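Local coordinates for Cobalt/magnesium transport protein CorA (Methanocaldococcus jannaschii, PDB 4EGW), which mediates the influx of magnesium ions as a homopentamer, opening when cytoplasmic magnesium is low and closing when it is high, at residues E179-E182 and L183-K186; L104-E107 and D108-T112; D57-D60 and E61-Y64; E83-I86 and P87-E90. One frame throughout, in Å; residues are numbered along the deposited sequence.

Interaction 1 (E179-E182 and L183-K186); sequences ELEE and LEDK. With BU1 (1,4-butanediol), chain G.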
loop_
_atom_site.group_PDB
_atom_site.type_symbol
_atom_site.label_atom_id
_atom_site.label_comp_id
_atom_site.label_asym_id
_atom_site.label_seq_id
_atom_site.Cartn_x
_atom_site.Cartn_y
_atom_site.Cartn_z
ATOM N N GLU A 179 7.729 13.591 -2.692
ATOM C CA GLU A 179 8.475 14.451 -3.588
ATOM C C GLU A 179 7.865 15.841 -3.596
ATOM O O GLU A 179 8.563 16.831 -3.820
ATOM C CB GLU A 179 8.515 13.856 -4.998
ATOM C CG GLU A 179 9.189 12.498 -5.058
ATOM C CD GLU A 179 9.860 12.222 -6.391
ATOM O OE1 GLU A 179 9.472 11.231 -7.052
ATOM O OE2 GLU A 179 10.785 12.982 -6.763
ATOM N N LEU A 180 6.564 15.915 -3.338
ATOM C CA LEU A 180 5.883 17.198 -3.294
ATOM C C LEU A 180 6.336 18.002 -2.084
ATOM O O LEU A 180 6.767 19.155 -2.217
ATOM C CB LEU A 180 4.367 17.010 -3.261
ATOM C CG LEU A 180 3.700 16.394 -4.490
ATOM C CD1 LEU A 180 2.211 16.358 -4.260
ATOM C CD2 LEU A 180 4.030 17.168 -5.762
ATOM N N GLU A 181 6.247 17.390 -0.905
ATOM C CA GLU A 181 6.723 18.039 0.308
ATOM C C GLU A 181 8.187 18.464 0.138
ATOM O O GLU A 181 8.561 19.590 0.490
ATOM C CB GLU A 181 6.537 17.134 1.537
ATOM C CG GLU A 181 5.131 17.176 2.172
ATOM C CD GLU A 181 4.889 18.405 3.067
ATOM O OE1 GLU A 181 5.526 18.511 4.142
ATOM O OE2 GLU A 181 4.048 19.261 2.702
ATOM N N GLU A 182 9.005 17.569 -0.420
ATOM C CA GLU A 182 10.423 17.861 -0.660
ATOM C C GLU A 182 10.586 18.958 -1.705
ATOM O O GLU A 182 11.596 19.662 -1.727
ATOM C CB GLU A 182 11.202 16.602 -1.092
ATOM C CG GLU A 182 11.597 15.648 0.049
ATOM C CD GLU A 182 12.765 14.725 -0.310
ATOM O OE1 GLU A 182 13.619 15.132 -1.131
ATOM O OE2 GLU A 182 12.831 13.596 0.231
ATOM N N LEU A 183 9.583 19.095 -2.567
ATOM C CA LEU A 183 9.618 20.097 -3.622
ATOM C C LEU A 183 9.297 21.486 -3.084
ATOM O O LEU A 183 9.849 22.475 -3.555
ATOM C CB LEU A 183 8.664 19.722 -4.755
ATOM C CG LEU A 183 9.153 20.149 -6.139
ATOM C CD1 LEU A 183 10.667 20.372 -6.143
ATOM C CD2 LEU A 183 8.744 19.127 -7.193
ATOM N N GLU A 184 8.416 21.554 -2.090
ATOM C CA GLU A 184 8.039 22.835 -1.490
ATOM C C GLU A 184 9.242 23.641 -0.987
ATOM O O GLU A 184 9.271 24.874 -1.099
ATOM C CB GLU A 184 7.003 22.634 -0.379
ATOM C CG GLU A 184 5.606 22.371 -0.926
ATOM C CD GLU A 184 4.562 22.160 0.156
ATOM O OE1 GLU A 184 4.929 22.145 1.352
ATOM O OE2 GLU A 184 3.370 22.009 -0.195
ATOM N N ASP A 185 10.236 22.944 -0.444
ATOM C CA ASP A 185 11.450 23.602 0.021
ATOM C C ASP A 185 12.294 24.099 -1.145
ATOM O O ASP A 185 12.762 25.239 -1.141
ATOM C CB ASP A 185 12.274 22.663 0.900
ATOM C CG ASP A 185 11.755 22.590 2.317
ATOM O OD1 ASP A 185 10.587 22.977 2.541
ATOM O OD2 ASP A 185 12.520 22.143 3.201
ATOM N N LYS A 186 12.452 23.259 -2.164
ATOM C CA LYS A 186 13.360 23.559 -3.267
ATOM C C LYS A 186 13.005 24.929 -3.867
ATOM O O LYS A 186 13.814 25.559 -4.558
ATOM C CB LYS A 186 13.299 22.446 -4.326
ATOM C CG LYS A 186 14.594 22.236 -5.127
ATOM C CD LYS A 186 14.526 20.963 -5.983
ATOM C CE LYS A 186 15.823 20.702 -6.755
ATOM N NZ LYS A 186 15.999 21.600 -7.934
HETATM C C1 BU1 G . 1.580 18.566 -0.363
HETATM C C2 BU1 G . 0.455 17.634 -0.081
HETATM C C3 BU1 G . -0.363 17.141 -1.227
HETATM C C4 BU1 G . -1.375 16.097 -0.903
HETATM O O5 BU1 G . 2.768 18.013 -0.791
HETATM O O6 BU1 G . -1.252 15.465 0.324
#

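Interaction 2 (L104-E107 and D108-T112); sequences LFEE and DITTT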
loop_
_atom_site.group_PDB
_atom_site.type_symbol
_atom_site.label_atom_id
_atom_site.label_comp_id
_atom_site.label_asym_id
_atom_site.label_seq_id
_atom_site.Cartn_x
_atom_site.Cartn_y
_atom_site.Cartn_z
ATOM N N LEU A 104 4.016 1.716 -14.543
ATOM C CA LEU A 104 5.175 1.277 -15.307
ATOM C C LEU A 104 6.349 2.109 -14.838
ATOM O O LEU A 104 6.256 3.332 -14.726
ATOM C CB LEU A 104 4.940 1.518 -16.792
ATOM C CG LEU A 104 6.141 1.356 -17.717
ATOM C CD1 LEU A 104 6.694 -0.043 -17.622
ATOM C CD2 LEU A 104 5.778 1.706 -19.164
ATOM N N PHE A 105 7.463 1.459 -14.561
ATOM C CA PHE A 105 8.568 2.153 -13.923
ATOM C C PHE A 105 9.734 2.339 -14.884
ATOM O O PHE A 105 10.022 1.475 -15.713
ATOM C CB PHE A 105 8.990 1.410 -12.660
ATOM C CG PHE A 105 7.832 0.795 -11.905
ATOM C CD1 PHE A 105 7.069 -0.221 -12.474
ATOM C CD2 PHE A 105 7.517 1.215 -10.626
ATOM C CE1 PHE A 105 6.010 -0.791 -11.785
ATOM C CE2 PHE A 105 6.465 0.639 -9.932
ATOM C CZ PHE A 105 5.710 -0.359 -10.512
ATOM N N GLU A 106 10.365 3.501 -14.784
ATOM C CA GLU A 106 11.467 3.893 -15.649
ATOM C C GLU A 106 12.223 4.958 -14.879
ATOM O O GLU A 106 11.975 5.156 -13.689
ATOM C CB GLU A 106 10.938 4.493 -16.955
ATOM C CG GLU A 106 9.714 3.790 -17.534
ATOM C CD GLU A 106 8.715 4.755 -18.155
ATOM O OE1 GLU A 106 9.121 5.878 -18.530
ATOM O OE2 GLU A 106 7.522 4.388 -18.260
ATOM N N GLU A 107 13.140 5.650 -15.545
ATOM C CA GLU A 107 13.674 6.874 -14.972
ATOM C C GLU A 107 12.472 7.688 -14.498
ATOM O O GLU A 107 12.467 8.218 -13.387
ATOM C CB GLU A 107 14.463 7.666 -16.016
ATOM C CG GLU A 107 14.951 9.028 -15.529
ATOM C CD GLU A 107 15.268 9.985 -16.670
ATOM O OE1 GLU A 107 14.315 10.441 -17.339
ATOM O OE2 GLU A 107 16.463 10.284 -16.896
ATOM N N ASP A 108 11.446 7.767 -15.345
ATOM C CA ASP A 108 10.182 8.407 -14.982
ATOM C C ASP A 108 9.036 7.399 -15.074
ATOM O O ASP A 108 9.081 6.469 -15.874
ATOM C CB ASP A 108 9.902 9.616 -15.879
ATOM C CG ASP A 108 9.623 10.883 -15.083
ATOM O OD1 ASP A 108 10.464 11.253 -14.232
ATOM O OD2 ASP A 108 8.556 11.500 -15.299
ATOM N N ILE A 109 8.005 7.586 -14.255
ATOM C CA ILE A 109 6.921 6.609 -14.175
ATOM C C ILE A 109 5.736 6.956 -15.069
ATOM O O ILE A 109 5.374 8.124 -15.223
ATOM C CB ILE A 109 6.399 6.464 -12.740
ATOM C CG1 ILE A 109 7.512 6.002 -11.795
ATOM C CG2 ILE A 109 5.236 5.487 -12.702
ATOM C CD1 ILE A 109 8.486 7.097 -11.415
ATOM N N THR A 110 5.135 5.928 -15.657
ATOM C CA THR A 110 3.890 6.063 -16.414
ATOM C C THR A 110 3.083 4.783 -16.189
ATOM O O THR A 110 3.392 4.020 -15.278
ATOM C CB THR A 110 4.113 6.334 -17.930
ATOM O OG1 THR A 110 4.758 5.211 -18.543
ATOM C CG2 THR A 110 4.949 7.599 -18.149
ATOM N N THR A 111 2.034 4.558 -16.973
ATOM C CA THR A 111 1.294 3.310 -16.866
ATOM C C THR A 111 1.303 2.567 -18.183
ATOM O O THR A 111 1.639 3.130 -19.222
ATOM C CB THR A 111 -0.153 3.521 -16.453
ATOM O OG1 THR A 111 -0.856 4.178 -17.507
ATOM C CG2 THR A 111 -0.230 4.340 -15.185
ATOM N N THR A 112 0.949 1.289 -18.117
ATOM C CA THR A 112 1.081 0.377 -19.234
ATOM C C THR A 112 -0.035 -0.661 -19.141
ATOM O O THR A 112 -0.415 -1.084 -18.051
ATOM C CB THR A 112 2.445 -0.341 -19.172
ATOM O OG1 THR A 112 2.736 -0.982 -20.428
ATOM C CG2 THR A 112 2.441 -1.381 -18.055
#

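Interaction 3 (D57-D60 and E61-Y64); sequences DPKD and EELY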
loop_
_atom_site.group_PDB
_atom_site.type_symbol
_atom_site.label_atom_id
_atom_site.label_comp_id
_atom_site.label_asym_id
_atom_site.label_seq_id
_atom_site.Cartn_x
_atom_site.Cartn_y
_atom_site.Cartn_z
ATOM N N ASP A 57 5.851 -10.364 -22.354
ATOM C CA ASP A 57 6.653 -9.905 -23.487
ATOM C C ASP A 57 7.191 -11.041 -24.361
ATOM O O ASP A 57 8.399 -11.131 -24.583
ATOM C CB ASP A 57 7.817 -9.064 -22.949
ATOM C CG ASP A 57 8.514 -8.253 -24.021
ATOM O OD1 ASP A 57 7.821 -7.715 -24.918
ATOM O OD2 ASP A 57 9.761 -8.147 -23.952
ATOM N N PRO A 58 6.297 -11.906 -24.863
ATOM C CA PRO A 58 6.659 -13.147 -25.565
ATOM C C PRO A 58 7.213 -12.996 -26.985
ATOM O O PRO A 58 6.679 -12.199 -27.748
ATOM C CB PRO A 58 5.321 -13.889 -25.641
ATOM C CG PRO A 58 4.316 -12.806 -25.710
ATOM C CD PRO A 58 4.838 -11.712 -24.816
ATOM N N LYS A 59 8.231 -13.782 -27.344
ATOM C CA LYS A 59 8.648 -13.883 -28.744
ATOM C C LYS A 59 7.597 -14.741 -29.437
ATOM O O LYS A 59 7.182 -15.769 -28.906
ATOM C CB LYS A 59 10.065 -14.464 -28.889
ATOM C CG LYS A 59 10.357 -15.711 -28.054
ATOM C CD LYS A 59 11.764 -16.256 -28.315
ATOM C CE LYS A 59 12.707 -16.011 -27.135
ATOM N NZ LYS A 59 12.431 -16.893 -25.959
ATOM N N ASP A 60 7.136 -14.313 -30.604
ATOM C CA ASP A 60 5.867 -14.835 -31.092
ATOM C C ASP A 60 5.949 -16.315 -31.395
ATOM O O ASP A 60 4.942 -16.963 -31.676
ATOM C CB ASP A 60 5.276 -13.998 -32.241
ATOM C CG ASP A 60 6.097 -14.052 -33.490
ATOM O OD1 ASP A 60 7.315 -14.286 -33.386
ATOM O OD2 ASP A 60 5.517 -13.857 -34.577
ATOM N N GLU A 61 7.163 -16.844 -31.330
ATOM C CA GLU A 61 7.352 -18.284 -31.289
ATOM C C GLU A 61 6.617 -18.804 -30.045
ATOM O O GLU A 61 5.744 -19.674 -30.140
ATOM C CB GLU A 61 8.846 -18.624 -31.213
ATOM C CG GLU A 61 9.777 -17.503 -31.680
ATOM C CD GLU A 61 9.824 -17.342 -33.198
ATOM O OE1 GLU A 61 9.768 -18.370 -33.913
ATOM O OE2 GLU A 61 9.926 -16.185 -33.673
ATOM N N GLU A 62 6.976 -18.233 -28.891
ATOM C CA GLU A 62 6.412 -18.591 -27.589
ATOM C C GLU A 62 4.935 -18.227 -27.474
ATOM O O GLU A 62 4.171 -18.885 -26.761
ATOM C CB GLU A 62 7.195 -17.915 -26.450
ATOM C CG GLU A 62 8.563 -18.538 -26.135
ATOM C CD GLU A 62 8.992 -18.348 -24.676
ATOM O OE1 GLU A 62 8.121 -18.420 -23.775
ATOM O OE2 GLU A 62 10.201 -18.107 -24.435
ATOM N N LEU A 63 4.532 -17.172 -28.170
ATOM C CA LEU A 63 3.145 -16.736 -28.137
ATOM C C LEU A 63 2.232 -17.685 -28.925
ATOM O O LEU A 63 1.208 -18.136 -28.417
ATOM C CB LEU A 63 3.027 -15.307 -28.659
ATOM C CG LEU A 63 1.605 -14.757 -28.797
ATOM C CD1 LEU A 63 0.857 -14.871 -27.473
ATOM C CD2 LEU A 63 1.605 -13.318 -29.305
ATOM N N TYR A 64 2.611 -18.001 -30.159
ATOM C CA TYR A 64 1.814 -18.904 -30.983
ATOM C C TYR A 64 1.558 -20.228 -30.272
ATOM O O TYR A 64 0.444 -20.763 -30.302
ATOM C CB TYR A 64 2.487 -19.170 -32.324
ATOM C CG TYR A 64 1.900 -20.367 -33.023
ATOM C CD1 TYR A 64 0.664 -20.291 -33.658
ATOM C CD2 TYR A 64 2.569 -21.590 -33.028
ATOM C CE1 TYR A 64 0.116 -21.401 -34.292
ATOM C CE2 TYR A 64 2.032 -22.701 -33.660
ATOM C CZ TYR A 64 0.806 -22.602 -34.289
ATOM O OH TYR A 64 0.275 -23.708 -34.917
#

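Interaction 4 (E83-I86 and P87-E90); sequences EQEI and PRVE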
loop_
_atom_site.group_PDB
_atom_site.type_symbol
_atom_site.label_atom_id
_atom_site.label_comp_id
_atom_site.label_asym_id
_atom_site.label_seq_id
_atom_site.Cartn_x
_atom_site.Cartn_y
_atom_site.Cartn_z
ATOM N N GLU A 83 0.216 -2.204 -25.083
ATOM C CA GLU A 83 0.288 -1.487 -23.824
ATOM C C GLU A 83 -0.335 -0.103 -23.940
ATOM O O GLU A 83 -0.425 0.628 -22.951
ATOM C CB GLU A 83 1.729 -1.418 -23.298
ATOM C CG GLU A 83 2.735 -0.761 -24.234
ATOM C CD GLU A 83 3.568 -1.770 -25.005
ATOM O OE1 GLU A 83 4.800 -1.811 -24.794
ATOM O OE2 GLU A 83 2.993 -2.520 -25.826
ATOM N N GLN A 84 -0.765 0.252 -25.150
ATOM C CA GLN A 84 -1.547 1.468 -25.342
ATOM C C GLN A 84 -3.043 1.214 -25.135
ATOM O O GLN A 84 -3.814 2.156 -24.970
ATOM C CB GLN A 84 -1.300 2.083 -26.724
ATOM C CG GLN A 84 0.036 2.795 -26.878
ATOM C CD GLN A 84 0.128 3.589 -28.168
ATOM O OE1 GLN A 84 -0.846 3.698 -28.921
ATOM N NE2 GLN A 84 1.306 4.148 -28.433
ATOM N N GLU A 85 -3.439 -0.060 -25.101
ATOM C CA GLU A 85 -4.850 -0.441 -24.999
ATOM C C GLU A 85 -5.570 0.220 -23.830
ATOM O O GLU A 85 -5.070 0.232 -22.705
ATOM C CB GLU A 85 -4.984 -1.956 -24.859
ATOM C CG GLU A 85 -4.669 -2.741 -26.114
ATOM C CD GLU A 85 -5.784 -2.677 -27.142
ATOM O OE1 GLU A 85 -5.580 -3.186 -28.260
ATOM O OE2 GLU A 85 -6.864 -2.129 -26.839
ATOM N N ILE A 86 -6.757 0.752 -24.097
ATOM C CA ILE A 86 -7.576 1.328 -23.043
ATOM C C ILE A 86 -8.191 0.226 -22.208
ATOM O O ILE A 86 -8.839 -0.669 -22.746
ATOM C CB ILE A 86 -8.708 2.180 -23.616
ATOM C CG1 ILE A 86 -8.137 3.419 -24.321
ATOM C CG2 ILE A 86 -9.693 2.557 -22.518
ATOM C CD1 ILE A 86 -7.137 4.227 -23.488
ATOM N N PRO A 87 -7.991 0.283 -20.884
ATOM C CA PRO A 87 -8.635 -0.737 -20.059
ATOM C C PRO A 87 -10.104 -0.818 -20.407
ATOM O O PRO A 87 -10.722 0.192 -20.744
ATOM C CB PRO A 87 -8.448 -0.200 -18.640
ATOM C CG PRO A 87 -7.141 0.505 -18.707
ATOM C CD PRO A 87 -7.111 1.154 -20.085
ATOM N N ARG A 88 -10.634 -2.033 -20.381
ATOM C CA ARG A 88 -12.049 -2.241 -20.569
ATOM C C ARG A 88 -12.346 -3.686 -20.250
ATOM O O ARG A 88 -11.449 -4.465 -19.951
ATOM C CB ARG A 88 -12.411 -1.968 -22.023
ATOM C CG ARG A 88 -11.697 -2.890 -22.987
ATOM C CD ARG A 88 -11.741 -2.324 -24.373
ATOM N NE ARG A 88 -10.861 -3.056 -25.273
ATOM C CZ ARG A 88 -9.589 -2.745 -25.493
ATOM N NH1 ARG A 88 -9.041 -1.709 -24.868
ATOM N NH2 ARG A 88 -8.866 -3.470 -26.336
ATOM N N VAL A 89 -13.613 -4.048 -20.349
ATOM C CA VAL A 89 -13.993 -5.439 -20.311
ATOM C C VAL A 89 -14.676 -5.743 -21.631
ATOM O O VAL A 89 -15.597 -5.031 -22.041
ATOM C CB VAL A 89 -14.971 -5.731 -19.172
ATOM C CG1 VAL A 89 -15.165 -7.240 -19.025
ATOM C CG2 VAL A 89 -14.472 -5.130 -17.879
ATOM N N GLU A 90 -14.208 -6.786 -22.306
ATOM C CA GLU A 90 -14.818 -7.209 -23.557
ATOM C C GLU A 90 -15.422 -8.597 -23.388
ATOM O O GLU A 90 -14.913 -9.410 -22.615
ATOM C CB GLU A 90 -13.798 -7.189 -24.697
ATOM C CG GLU A 90 -13.306 -5.804 -25.051
ATOM C CD GLU A 90 -12.967 -5.681 -26.516
ATOM O OE1 GLU A 90 -12.626 -6.714 -27.136
ATOM O OE2 GLU A 90 -13.061 -4.554 -27.050
#

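Interaction 1 (E179-E182 and L183-K186)
Leu183 joins the preceding turn through backbone and side chain together. Its N lies 2.8 Å from Glu179 O, a weak bond because the N-H...O angle is only 120°, and it is also weakly bonded to Leu180 O. Its CB rests against the same two carbonyls, 3.0 Å from Glu179 O, while CG and CD2 stand farther off. The isobutyl group packs on Val195 and Lys198 of helix 193-225 and on Met263 of helix 233-270. A sounder bond follows one residue later, Glu184 N to Leu180 O at 2.9 Å, the donor lying nearly along the C=O axis. This is the closing part of the long helix 156-186, the first arm of an antiparallel helical hairpin with helix 193-225, consistent with the willow helices of the CorA family. On another side of the helix Glu181 and Glu184, three residues apart, bring carboxylates together: Glu181 OE2 and Glu184 OE1 are 3.3 Å apart, two acceptors with like charges, their planes turned 69° against each other. Glu181 gets there by a chain bent at chi2 (-79°), whereas Glu184 runs straight beyond CG. Such proximity would probably raise the proton affinity of one of the pair. The butanediol lies nearby, O5 being 3.1 Å from Leu180 CB, with Glu184 OE2 3.9 Å from its C1. Glu182, directly before Leu183, presents its backbone and CB to it, and its extended chain runs outward. The Asp185 side chain comes within about 3 Å of a bound magnesium ion.

Interaction 2 (L104-E107 and D108-T112)
Thr110 OG1 gives its hydroxyl proton to Glu106 OE2 at 2.9 Å, arriving on the syn lone pair of that oxygen. Two conformations, as modelled, bring the two together. In Thr110, chi1 of 64° sets OG1 in the crowded position between backbone N and carbonyl carbon; in Glu106, CG stays beside the backbone N and the chain bends at chi2, which carries the carboxylate across the turn. The two side chains therefore meet at about a right angle. The acid is modelled too close to the Asp108 carbonyl, however, so its exact placement is doubtful.

Behind this bond the backbone forms an antiparallel hydrogen-bonded pair, Leu104 with Thr110, which closes the loop of a beta-hairpin. Thr110 N reaches Leu104 O at 3.0 Å, and the return bond, Leu104 N to Thr110 O, is modelled very short. Leu104 and Thr110 stand side by side on one face of the sheet. Leu104 holds CG away from its own N (chi1 169°), and CD2 thereby settles 3.7 Å from Thr110 OG1 and 3.9 Å from Thr112 CB, the Thr112 side chain crossing it roughly perpendicularly.

Ile109 CA makes a C-H...O contact with Leu104 O at 3.4 Å, while the CG2 branch, trans to the backbone N, lies 3.1 Å from it.

The hairpin joins strand 96-104 to strand 110-119, and helices pack along it: Ile109 and Thr111 meet Phe209 of helix 193-225, where Thr111 OG1 also bonds Ser212, and Phe105 rests on Arg171 and Ile172 of helix 156-186. Thr112 OG1 turns instead to Asp129, in the loop after strand 122-127.

Interaction 3 (D57-D60 and E61-Y64)
The Glu62 carboxylate is met by Lys59 NZ on the anti side of OE2, 3.0 Å away and 18° out of the carboxylate plane, so the ammonium stands beside the flat group rather than over a face. The other two carboxylates, of Asp60 and Glu61, are turned 84° to each other, with Asp60 OD1 and Glu61 OE2 3.2 Å apart, two acceptors of like charge.

Lys59 is the N-cap of helix 60-70, at the connection from strand 51-56. Its chain bends at chi3 and chi4 and curls back over the first turn, laying its CG 3.9 Å from Glu62 CG. With Glu62 cut back to an alanine, the Lys59 ammonium is likely to lose its mate and its chain to swing away. Lys59 O takes Leu63 N at 3.1 Å, and Asp60 O takes the straighter bond from Tyr64 N, 3.0 Å long with an N-H...O angle of 166°. Pro58 CB packs 4.0 Å from Leu63 CB, and Leu63 continues onto Leu77 of helix 74-80.

Three acids in the opening turn of a helix probably interact favourably with its positive end, which, with Lys59, would offset the mutual repulsion of Asp60 and Glu61.

Interaction 4 (E83-I86 and P87-E90)
Glu85 OE2 is gripped by both terminal nitrogens of the Arg88 guanidinium: NH2 at a very short 2.5 Å and NH1 at 3.0 Å, the latter weak because its N-H...O angle is 125°. Together with Glu90 they make a salt-bridge network along the lead-in to strand 88-90, the outermost strand of the sheet on this side within the chain.

The same NH1 also turns to the backbone, towards Ile86 O; at 2.4 Å this is too short to be taken at face value, and the bond is doubtful. Both oxygens sit at the guanidinium edge, near its plane, although the carboxylate plane of Glu85 is tilted 48° to it. Arg88 starts with CG in the cleft between its backbone N and carbonyl carbon, then extends from CG to NE, which runs the group back beside the preceding loop. Glu85 bends at chi2 (-76°) to meet it. Were Glu85 a leucine, both terminal nitrogens of Arg88 would lose their acidic partner, and the guanidinium, left with the weak bond to Glu90, would probably be freer to turn.

At the other end of the group NE makes that weak 3.2 Å bond to Glu90 OE2, an oxygen whose place is less sure. Arg88 is also paired through its backbone with Ile99 of strand 96-104, and Glu85 O accepts a bond from Ser113 OG. Pro87, on the helix-facing side, packs on Ala215 and Asn216 of helix 193-225. In the loop before it, the CG2 branch of Ile86 lies 3.8 Å from Pro87 CD.

From the N terminus the contacts come in series, interaction 3, then 4, 2 and 1, and none nests in or crosses another. Interaction 3 turns strand 51-56 into helix 60-70. Interaction 4 leads from the loop after helix 74-80 into strand 88-90, and interaction 2 closes the hairpin between strands 96-104 and 110-119. These last two reach the same mixed sheet and touch, Thr112 OG1 lying 3.1 Å from Glu83 CB. Interaction 1, at the far end of helix 156-186, is distant from interaction 3 (centres about 44 Å apart), but its nearest atoms come about 6 Å from interaction 2 without touching. Helix 193-225 connects the regions, contacting residues of interactions 1, 2 and 4.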